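Local coordinates for protein nucleoside hydrolase, putative (Trypanosoma brucei, PDB 3FZ0) that belongs to the nucleoside hydrolase family, an alpha/beta fold built on a mixed beta-sheet, and binds a calcium ion near the ends of the sheet's parallel strands, at residues N43-Q48 against T80-G85; G76-V81 against A179-H184; G167-K172 against L205-V210. The protein carries 2 engineered substitutions. All coordinates share one frame; numbering follows the deposited sequence.

Contact 1: N43-Q48 against T80-G85; sequences NVEVNQ and TVQWGG
At the rim of the calcium site, the loop that leads into helix 46-60 meets the long loop after strand 66-68, with Asn43 set against Gln82 and Trp83. The side-chain carbonyl of Asn43 reaches across to the second backbone: Trp83 N donates to Asn43 OD1 over 3.3 Å, a weak bond by length although nearly straight at 162°. The same oxygen also meets the beta carbon, Trp83 CB lying 3.4 Å from Asn43 OD1. The chi1 of -173° sets Trp83 CG opposite the backbone N and leads the ring away from this meeting point, and one face of the indole is covered toward its rim by Gly85 CA.

Gln82 lies along the other backbone. Its CG stands anti to the carbonyl carbon and the chain is extended from there, which carries the amide over the peptide between Asn43 and Val44, with Gln82 CD 3.2 Å from Asn43 O. The amide gains no hydrogen bond there as modelled: Gln82 OE1 faces another acceptor, Asn43 O, and Gln82 NE2 faces another donor, Glu45 N, at 3.4 Å. Gln82 NE2 also sits 3.5 Å from Val44 CA. Beyond it the Glu45 carboxylate stands almost parallel to the amide, the planes 14° apart, with Glu45 OE2 3.8 Å from Gln82 NE2. Glu45 is the N-cap of the helix, and its OE1 takes a weak bond from Val46 N.

Asn43 belongs to the second shell of the metal, since its backbone N donates to the calcium ligand Asp14. The side chain is about 5 Å from the calcium at the nearest atoms and also close to a bound BTB molecule. The contact joins the loop entering helix 46-60 to the long loop after strand 66-68, with Phe181 of helix 181-185 packed beside Asn43.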
loop_
_atom_site.group_PDB
_atom_site.type_symbol
_atom_site.label_atom_id
_atom_site.label_comp_id
_atom_site.label_asym_id
_atom_site.label_seq_id
_atom_site.Cartn_x
_atom_site.Cartn_y
_atom_site.Cartn_z
ATOM N N ASN B 43 24.233 -6.657 4.040
ATOM C CA ASN B 43 24.524 -7.739 4.969
ATOM C C ASN B 43 25.533 -7.415 6.070
ATOM O O ASN B 43 25.541 -8.057 7.126
ATOM C CB ASN B 43 24.840 -9.036 4.235
ATOM C CG ASN B 43 23.559 -9.739 3.746
ATOM O OD1 ASN B 43 22.581 -9.922 4.521
ATOM N ND2 ASN B 43 23.540 -10.100 2.463
ATOM N N VAL B 44 26.358 -6.396 5.830
ATOM C CA VAL B 44 27.163 -5.801 6.877
ATOM C C VAL B 44 27.124 -4.293 6.802
ATOM O O VAL B 44 26.861 -3.700 5.750
ATOM C CB VAL B 44 28.638 -6.296 6.873
ATOM C CG1 VAL B 44 28.661 -7.834 7.085
ATOM C CG2 VAL B 44 29.371 -5.880 5.602
ATOM N N GLU B 45 27.371 -3.681 7.946
ATOM C CA GLU B 45 27.435 -2.248 8.032
ATOM C C GLU B 45 28.630 -1.671 7.242
ATOM O O GLU B 45 29.698 -2.291 7.166
ATOM C CB GLU B 45 27.444 -1.850 9.512
ATOM C CG GLU B 45 26.522 -0.658 9.852
ATOM C CD GLU B 45 25.425 -0.402 8.784
ATOM O OE1 GLU B 45 25.502 0.641 8.029
ATOM O OE2 GLU B 45 24.513 -1.275 8.710
ATOM N N VAL B 46 28.439 -0.490 6.642
ATOM C CA VAL B 46 29.466 0.165 5.828
ATOM C C VAL B 46 30.876 0.190 6.449
ATOM O O VAL B 46 31.867 -0.042 5.753
ATOM C CB VAL B 46 29.024 1.584 5.419
ATOM C CG1 VAL B 46 30.194 2.400 4.831
ATOM C CG2 VAL B 46 27.899 1.482 4.402
ATOM N N ASN B 47 30.968 0.456 7.751
ATOM C CA ASN B 47 32.257 0.389 8.437
ATOM C C ASN B 47 32.937 -0.981 8.368
ATOM O O ASN B 47 34.136 -1.080 8.139
ATOM C CB ASN B 47 32.115 0.821 9.887
ATOM C CG ASN B 47 32.185 2.318 10.053
ATOM O OD1 ASN B 47 32.878 3.001 9.296
ATOM N ND2 ASN B 47 31.476 2.845 11.049
ATOM N N GLN B 48 32.157 -2.036 8.571
ATOM C CA GLN B 48 32.660 -3.369 8.499
ATOM C C GLN B 48 32.951 -3.683 7.030
ATOM O O GLN B 48 33.981 -4.289 6.720
ATOM C CB GLN B 48 31.645 -4.330 9.100
ATOM C CG GLN B 48 32.100 -5.785 9.125
ATOM C CD GLN B 48 33.352 -5.959 9.941
ATOM O OE1 GLN B 48 33.340 -5.698 11.142
ATOM N NE2 GLN B 48 34.448 -6.363 9.298
ATOM N N THR B 80 14.801 -4.937 6.417
ATOM C CA THR B 80 15.452 -6.244 6.372
ATOM C C THR B 80 16.370 -6.415 7.588
ATOM O O THR B 80 16.705 -5.472 8.302
ATOM C CB THR B 80 16.287 -6.437 5.086
ATOM O OG1 THR B 80 17.321 -5.440 5.022
ATOM C CG2 THR B 80 15.412 -6.327 3.858
ATOM N N VAL B 81 16.778 -7.648 7.787
ATOM C CA VAL B 81 17.656 -8.069 8.867
ATOM C C VAL B 81 18.962 -8.534 8.206
ATOM O O VAL B 81 18.935 -9.033 7.063
ATOM C CB VAL B 81 16.956 -9.233 9.614
ATOM C CG1 VAL B 81 17.926 -10.159 10.290
ATOM C CG2 VAL B 81 15.903 -8.672 10.597
ATOM N N GLN B 82 20.093 -8.345 8.898
ATOM C CA GLN B 82 21.390 -8.919 8.478
ATOM C C GLN B 82 21.370 -10.445 8.588
ATOM O O GLN B 82 21.039 -11.014 9.623
ATOM C CB GLN B 82 22.555 -8.332 9.280
ATOM C CG GLN B 82 22.774 -6.826 9.034
ATOM C CD GLN B 82 24.154 -6.304 9.473
ATOM O OE1 GLN B 82 24.908 -6.987 10.171
ATOM N NE2 GLN B 82 24.480 -5.081 9.047
ATOM N N TRP B 83 21.710 -11.101 7.494
ATOM C CA TRP B 83 21.609 -12.554 7.367
ATOM C C TRP B 83 22.505 -13.326 8.347
ATOM O O TRP B 83 22.021 -14.198 9.051
ATOM C CB TRP B 83 21.972 -12.929 5.934
ATOM C CG TRP B 83 21.771 -14.382 5.542
ATOM C CD1 TRP B 83 20.703 -15.205 5.867
ATOM C CD2 TRP B 83 22.644 -15.167 4.708
ATOM N NE1 TRP B 83 20.888 -16.451 5.298
ATOM C CE2 TRP B 83 22.059 -16.453 4.578
ATOM C CE3 TRP B 83 23.871 -14.908 4.066
ATOM C CZ2 TRP B 83 22.662 -17.479 3.843
ATOM C CZ3 TRP B 83 24.472 -15.925 3.335
ATOM C CH2 TRP B 83 23.863 -17.190 3.218
ATOM N N GLY B 84 23.799 -13.002 8.379
ATOM C CA GLY B 84 24.760 -13.720 9.207
ATOM C C GLY B 84 25.254 -15.088 8.696
ATOM O O GLY B 84 25.917 -15.819 9.429
ATOM N N GLY B 85 24.932 -15.440 7.449
ATOM C CA GLY B 85 25.367 -16.710 6.853
ATOM C C GLY B 85 26.881 -16.830 6.702
ATOM O O GLY B 85 27.471 -17.897 6.917
#

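Contact 2: G76-V81 against A179-H184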
loop_
_atom_site.group_PDB
_atom_site.type_symbol
_atom_site.label_atom_id
_atom_site.label_comp_id
_atom_site.label_asym_id
_atom_site.label_seq_id
_atom_site.Cartn_x
_atom_site.Cartn_y
_atom_site.Cartn_z
ATOM N N GLY B 76 13.764 5.921 4.781
ATOM C CA GLY B 76 13.335 5.225 6.004
ATOM C C GLY B 76 14.312 4.190 6.555
ATOM O O GLY B 76 15.350 3.899 5.932
ATOM N N GLU B 77 13.982 3.639 7.728
ATOM C CA GLU B 77 14.785 2.580 8.351
ATOM C C GLU B 77 14.751 1.291 7.530
ATOM O O GLU B 77 13.772 1.028 6.841
ATOM C CB GLU B 77 14.275 2.296 9.764
ATOM C CG GLU B 77 15.159 2.855 10.895
ATOM C CD GLU B 77 14.501 2.702 12.289
ATOM O OE1 GLU B 77 14.066 1.567 12.621
ATOM O OE2 GLU B 77 14.409 3.717 13.045
ATOM N N ARG B 78 15.814 0.489 7.606
ATOM C CA ARG B 78 15.867 -0.816 6.913
ATOM C C ARG B 78 14.730 -1.684 7.395
ATOM O O ARG B 78 14.384 -1.649 8.569
ATOM C CB ARG B 78 17.225 -1.529 7.114
ATOM C CG ARG B 78 17.614 -1.793 8.578
ATOM C CD ARG B 78 18.906 -2.530 8.716
ATOM N NE ARG B 78 18.899 -3.755 7.925
ATOM C CZ ARG B 78 19.984 -4.345 7.408
ATOM N NH1 ARG B 78 21.183 -3.830 7.572
ATOM N NH2 ARG B 78 19.856 -5.439 6.681
ATOM N N GLU B 79 14.140 -2.432 6.475
ATOM C CA GLU B 79 13.018 -3.335 6.781
ATOM C C GLU B 79 13.500 -4.790 6.633
ATOM O O GLU B 79 12.722 -5.749 6.702
ATOM C CB GLU B 79 11.780 -2.988 5.927
ATOM C CG GLU B 79 11.421 -1.460 6.000
ATOM C CD GLU B 79 10.094 -1.060 5.323
ATOM O OE1 GLU B 79 9.325 -1.951 4.913
ATOM O OE2 GLU B 79 9.791 0.158 5.227
ATOM N N THR B 80 14.801 -4.937 6.417
ATOM C CA THR B 80 15.452 -6.244 6.372
ATOM C C THR B 80 16.370 -6.415 7.588
ATOM O O THR B 80 16.705 -5.472 8.302
ATOM C CB THR B 80 16.287 -6.437 5.086
ATOM O OG1 THR B 80 17.321 -5.440 5.022
ATOM C CG2 THR B 80 15.412 -6.327 3.858
ATOM N N VAL B 81 16.778 -7.648 7.787
ATOM C CA VAL B 81 17.656 -8.069 8.867
ATOM C C VAL B 81 18.962 -8.534 8.206
ATOM O O VAL B 81 18.935 -9.033 7.063
ATOM C CB VAL B 81 16.956 -9.233 9.614
ATOM C CG1 VAL B 81 17.926 -10.159 10.290
ATOM C CG2 VAL B 81 15.903 -8.672 10.597
ATOM N N ALA B 179 10.110 -11.188 -2.051
ATOM C CA ALA B 179 11.220 -10.289 -2.426
ATOM C C ALA B 179 12.576 -10.843 -2.041
ATOM O O ALA B 179 12.738 -11.385 -0.936
ATOM C CB ALA B 179 11.029 -8.865 -1.814
ATOM N N GLU B 180 13.536 -10.671 -2.961
ATOM C CA GLU B 180 14.943 -10.976 -2.738
ATOM C C GLU B 180 15.581 -9.894 -1.823
ATOM O O GLU B 180 15.227 -8.703 -1.888
ATOM C CB GLU B 180 15.630 -11.072 -4.119
ATOM C CG GLU B 180 17.154 -11.327 -4.168
ATOM C CD GLU B 180 17.955 -10.098 -3.849
ATOM O OE1 GLU B 180 17.573 -8.996 -4.276
ATOM O OE2 GLU B 180 18.961 -10.219 -3.145
ATOM N N PHE B 181 16.537 -10.299 -0.993
ATOM C CA PHE B 181 17.254 -9.380 -0.075
ATOM C C PHE B 181 17.607 -7.957 -0.573
ATOM O O PHE B 181 17.198 -6.978 0.040
ATOM C CB PHE B 181 18.514 -10.059 0.502
ATOM C CG PHE B 181 19.225 -9.234 1.545
ATOM C CD1 PHE B 181 18.714 -9.131 2.838
ATOM C CD2 PHE B 181 20.404 -8.545 1.227
ATOM C CE1 PHE B 181 19.361 -8.346 3.813
ATOM C CE2 PHE B 181 21.069 -7.757 2.198
ATOM C CZ PHE B 181 20.548 -7.664 3.497
ATOM N N ASN B 182 18.394 -7.844 -1.636
ATOM C CA ASN B 182 18.893 -6.530 -2.072
ATOM C C ASN B 182 17.721 -5.636 -2.485
ATOM O O ASN B 182 17.674 -4.446 -2.157
ATOM C CB ASN B 182 19.881 -6.654 -3.260
ATOM C CG ASN B 182 21.213 -7.293 -2.883
ATOM O OD1 ASN B 182 21.635 -7.221 -1.742
ATOM N ND2 ASN B 182 21.898 -7.887 -3.873
ATOM N N SER B 183 16.783 -6.215 -3.227
ATOM C CA SER B 183 15.574 -5.523 -3.640
ATOM C C SER B 183 14.786 -5.066 -2.412
ATOM O O SER B 183 14.453 -3.872 -2.296
ATOM C CB SER B 183 14.711 -6.432 -4.527
ATOM O OG SER B 183 13.668 -5.700 -5.175
ATOM N N HIS B 184 14.499 -6.006 -1.505
ATOM C CA HIS B 184 13.766 -5.710 -0.281
ATOM C C HIS B 184 14.481 -4.645 0.564
ATOM O O HIS B 184 13.842 -3.827 1.169
ATOM C CB HIS B 184 13.533 -6.994 0.535
ATOM C CG HIS B 184 12.558 -6.835 1.656
ATOM N ND1 HIS B 184 12.496 -7.713 2.714
ATOM C CD2 HIS B 184 11.602 -5.902 1.888
ATOM C CE1 HIS B 184 11.548 -7.332 3.551
ATOM N NE2 HIS B 184 10.984 -6.237 3.071
HETATM O O HOH W 1 9.245 -4.503 3.885
#
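The His184 ring carries the methyl group of Thr80 over one face, where Thr80 CG2 comes within 3.4 Å of His184 ND1, and a water lies in the plane of the ring at its edge, 2.6 Å from His184 NE2. The Phe181 ring is approached at its edge. Val81 O lies near the ring plane, 3.3 Å from Phe181 CE1, and the guanidinium of Arg78 arrives there too, Arg78 NH2 being 3.9 Å from Phe181 CZ with the two planes 43° apart. These rings project from the short helix 181-185, whose N-cap is Glu180, and loop 76-81 packs against them.

Both rings leave the helix with CG anti to the backbone N, which turns them toward the loop. Thr80 divides its branches between them: its methyl goes to the imidazole, while Thr80 OG1 approaches Phe181 CE1 obliquely at 3.8 Å. Arg78 keeps the loop folded at this place, as its NE donates to Thr80 O, meeting that carbonyl from above its plane, and its NH2 makes a weaker bond to Thr80 OG1. The same NH2 is also bonded to Gly42 O, in the loop that leads into helix 46-60. The imidazole is held at both nitrogens, ND1 being hydrogen-bonded to Ser175 OG. Glu79 OE1 accepts from the water that sits on NE2, whereas its OE2 forms a salt bridge with Arg311 of the second subunit, placing this edge of the contact at the subunit interface.

At the start of the helix the Glu180 carboxylate caps two backbone N-H groups: Ser183 N donates to OE1, and Asn182 N reaches Glu180 OE2 over 2.9 Å in an almost straight bond of 175°.

Contact 3: G167-K172 against L205-V210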
loop_
_atom_site.group_PDB
_atom_site.type_symbol
_atom_site.label_atom_id
_atom_site.label_comp_id
_atom_site.label_asym_id
_atom_site.label_seq_id
_atom_site.Cartn_x
_atom_site.Cartn_y
_atom_site.Cartn_z
ATOM N N GLY B 167 16.481 -8.874 -7.083
ATOM C CA GLY B 167 15.165 -9.360 -7.411
ATOM C C GLY B 167 14.992 -10.834 -7.696
ATOM O O GLY B 167 15.883 -11.662 -7.436
ATOM N N THR B 168 13.804 -11.176 -8.183
ATOM C CA THR B 168 13.457 -12.555 -8.501
ATOM C C THR B 168 12.879 -12.607 -9.929
ATOM O O THR B 168 12.514 -11.553 -10.513
ATOM C CB THR B 168 12.391 -13.087 -7.532
ATOM O OG1 THR B 168 11.122 -12.518 -7.898
ATOM C CG2 THR B 168 12.732 -12.724 -6.088
ATOM N N SER B 169 12.808 -13.806 -10.496
ATOM C CA SER B 169 12.091 -13.994 -11.732
ATOM C C SER B 169 10.802 -14.776 -11.521
ATOM O O SER B 169 10.018 -14.933 -12.436
ATOM C CB SER B 169 12.962 -14.663 -12.790
ATOM O OG SER B 169 13.470 -15.876 -12.313
ATOM N N GLU B 170 10.574 -15.253 -10.308
ATOM C CA GLU B 170 9.478 -16.191 -10.026
ATOM C C GLU B 170 8.873 -15.882 -8.665
ATOM O O GLU B 170 8.117 -16.670 -8.127
ATOM C CB GLU B 170 9.996 -17.650 -10.024
ATOM C CG GLU B 170 10.463 -18.209 -11.377
ATOM C CD GLU B 170 10.992 -19.637 -11.283
ATOM O OE1 GLU B 170 10.502 -20.406 -10.429
ATOM O OE2 GLU B 170 11.915 -20.002 -12.045
ATOM N N SER B 171 9.245 -14.732 -8.122
ATOM C CA SER B 171 8.968 -14.338 -6.742
ATOM C C SER B 171 9.120 -15.430 -5.661
ATOM O O SER B 171 8.330 -15.491 -4.725
ATOM C CB SER B 171 7.631 -13.573 -6.647
ATOM O OG SER B 171 6.555 -14.449 -6.910
ATOM N N LYS B 172 10.149 -16.273 -5.807
ATOM C CA LYS B 172 10.677 -17.014 -4.684
ATOM C C LYS B 172 11.556 -16.093 -3.853
ATOM O O LYS B 172 12.767 -16.119 -4.010
ATOM C CB LYS B 172 11.503 -18.220 -5.143
ATOM C CG LYS B 172 10.696 -19.264 -5.882
ATOM C CD LYS B 172 11.438 -20.568 -6.036
ATOM C CE LYS B 172 10.926 -21.325 -7.256
ATOM N NZ LYS B 172 9.746 -22.167 -6.929
ATOM N N LEU B 205 19.063 -7.910 -15.193
ATOM C CA LEU B 205 18.624 -8.311 -13.856
ATOM C C LEU B 205 19.113 -9.714 -13.533
ATOM O O LEU B 205 18.509 -10.717 -13.944
ATOM C CB LEU B 205 17.096 -8.204 -13.722
ATOM C CG LEU B 205 16.461 -8.426 -12.343
ATOM C CD1 LEU B 205 16.472 -7.201 -11.379
ATOM C CD2 LEU B 205 15.014 -8.973 -12.515
ATOM N N VAL B 206 20.209 -9.805 -12.799
ATOM C CA VAL B 206 20.687 -11.107 -12.356
ATOM C C VAL B 206 19.974 -11.451 -11.035
ATOM O O VAL B 206 20.372 -11.020 -9.931
ATOM C CB VAL B 206 22.204 -11.144 -12.297
ATOM C CG1 VAL B 206 22.718 -12.568 -11.926
ATOM C CG2 VAL B 206 22.779 -10.648 -13.668
ATOM N N ASN B 207 18.887 -12.205 -11.187
ATOM C CA ASN B 207 17.947 -12.450 -10.103
ATOM C C ASN B 207 18.311 -13.704 -9.343
ATOM O O ASN B 207 19.134 -14.513 -9.797
ATOM C CB ASN B 207 16.516 -12.575 -10.647
ATOM C CG ASN B 207 16.430 -13.519 -11.820
ATOM O OD1 ASN B 207 16.313 -14.732 -11.659
ATOM N ND2 ASN B 207 16.544 -12.970 -13.022
ATOM N N TRP B 208 17.648 -13.876 -8.205
ATOM C CA TRP B 208 17.881 -15.000 -7.311
ATOM C C TRP B 208 17.800 -16.381 -7.992
ATOM O O TRP B 208 18.749 -17.182 -7.883
ATOM C CB TRP B 208 16.911 -14.907 -6.126
ATOM C CG TRP B 208 16.883 -16.098 -5.199
ATOM C CD1 TRP B 208 15.812 -16.919 -4.972
ATOM C CD2 TRP B 208 17.940 -16.573 -4.359
ATOM N NE1 TRP B 208 16.133 -17.853 -4.054
ATOM C CE2 TRP B 208 17.430 -17.681 -3.649
ATOM C CE3 TRP B 208 19.275 -16.187 -4.148
ATOM C CZ2 TRP B 208 18.223 -18.442 -2.733
ATOM C CZ3 TRP B 208 20.063 -16.926 -3.221
ATOM C CH2 TRP B 208 19.532 -18.041 -2.535
ATOM N N GLU B 209 16.701 -16.657 -8.690
ATOM C CA GLU B 209 16.461 -17.998 -9.256
ATOM C C GLU B 209 17.483 -18.375 -10.317
ATOM O O GLU B 209 17.946 -19.484 -10.358
ATOM C CB GLU B 209 15.039 -18.156 -9.810
ATOM C CG GLU B 209 13.930 -18.033 -8.743
ATOM C CD GLU B 209 13.436 -16.592 -8.528
ATOM O OE1 GLU B 209 14.192 -15.654 -8.837
ATOM O OE2 GLU B 209 12.289 -16.392 -8.053
ATOM N N VAL B 210 17.903 -17.439 -11.144
ATOM C CA VAL B 210 18.929 -17.791 -12.104
ATOM C C VAL B 210 20.265 -18.081 -11.416
ATOM O O VAL B 210 21.036 -18.901 -11.920
ATOM C CB VAL B 210 19.060 -16.756 -13.254
ATOM C CG1 VAL B 210 19.797 -15.500 -12.799
ATOM C CG2 VAL B 210 19.746 -17.395 -14.421
#
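The Glu209 carboxylate lies in the curl of the 167-172 loop and accepts from three of its backbone N-H groups. Ser169 N donates to Glu209 OE1 over 2.8 Å, coming from above the carboxylate plane. On the other oxygen, Lys172 N lies 3.1 Å from Glu209 OE2 and approaches it almost in line with the C-O bond. Glu170 N adds a weak bond to the same oxygen. Thr168 CB and Glu170 CB also pack against the carboxylate. The Glu209 chain bends at chi2 (89°), and the carboxylate ends against the backbone of the loop.

Asn207 forms the second grip. Ser169 OG donates to Asn207 OD1 over 3.1 Å from one face of the amide, and Val210 N donates to the same oxygen from the opposite face. The second of these is a helix-capping bond, for Asn207 is the N-cap of helix 208-212. Next to it Trp208 N, in the first turn, donates to Gly167 O over 2.9 Å at 169°. The contact thus joins two neighbouring strand-to-helix connections of the alpha/beta sheet, the loop after strand 162-165 and the turn that closes strand 203-206, at the C-terminal ends of parallel strands. Leu205, in the last stretch of strand 203-206, brings CD2 alongside Thr168 O.

Farther out, Lys172 O lies 3.3 Å from Trp208 CD1, and the indole is close to a bound BTB molecule. Trp208 NE1 is hydrogen-bonded to Tyr322 of the third subunit, whose Trp321 makes a cation-pi contact with Lys172. Asn207 ND2 reaches Ile340 O in the adjacent strand 337-343, fixing the amide that offers OD1 to Ser169. The tip of the loop meets its own copy, Ser171 OG being hydrogen-bonded to Ser171 OG of the third subunit.

The three contacts follow a bent path through the loops at the C-terminal ends of the parallel strands. Contacts 1 and 2 have centres about 11 Å apart and share Thr80 and Val81; the centre of contact 3 lies about 15 Å from that of contact 2 and 21 Å from that of contact 1. Contact 2 is the middle member: Asn43 OD1 touches Phe181 CZ on one side, and on the other Glu180 OE1 probably accepts a hydrogen bond from Gly167 N. Along the chain contact 1 closes before contact 3 opens, whereas the segments of contacts 2 and 3 alternate. Loops distant in sequence are thereby brought together, contact 1 nearest the calcium ion, and each contact has a side chain close to the bound BTB.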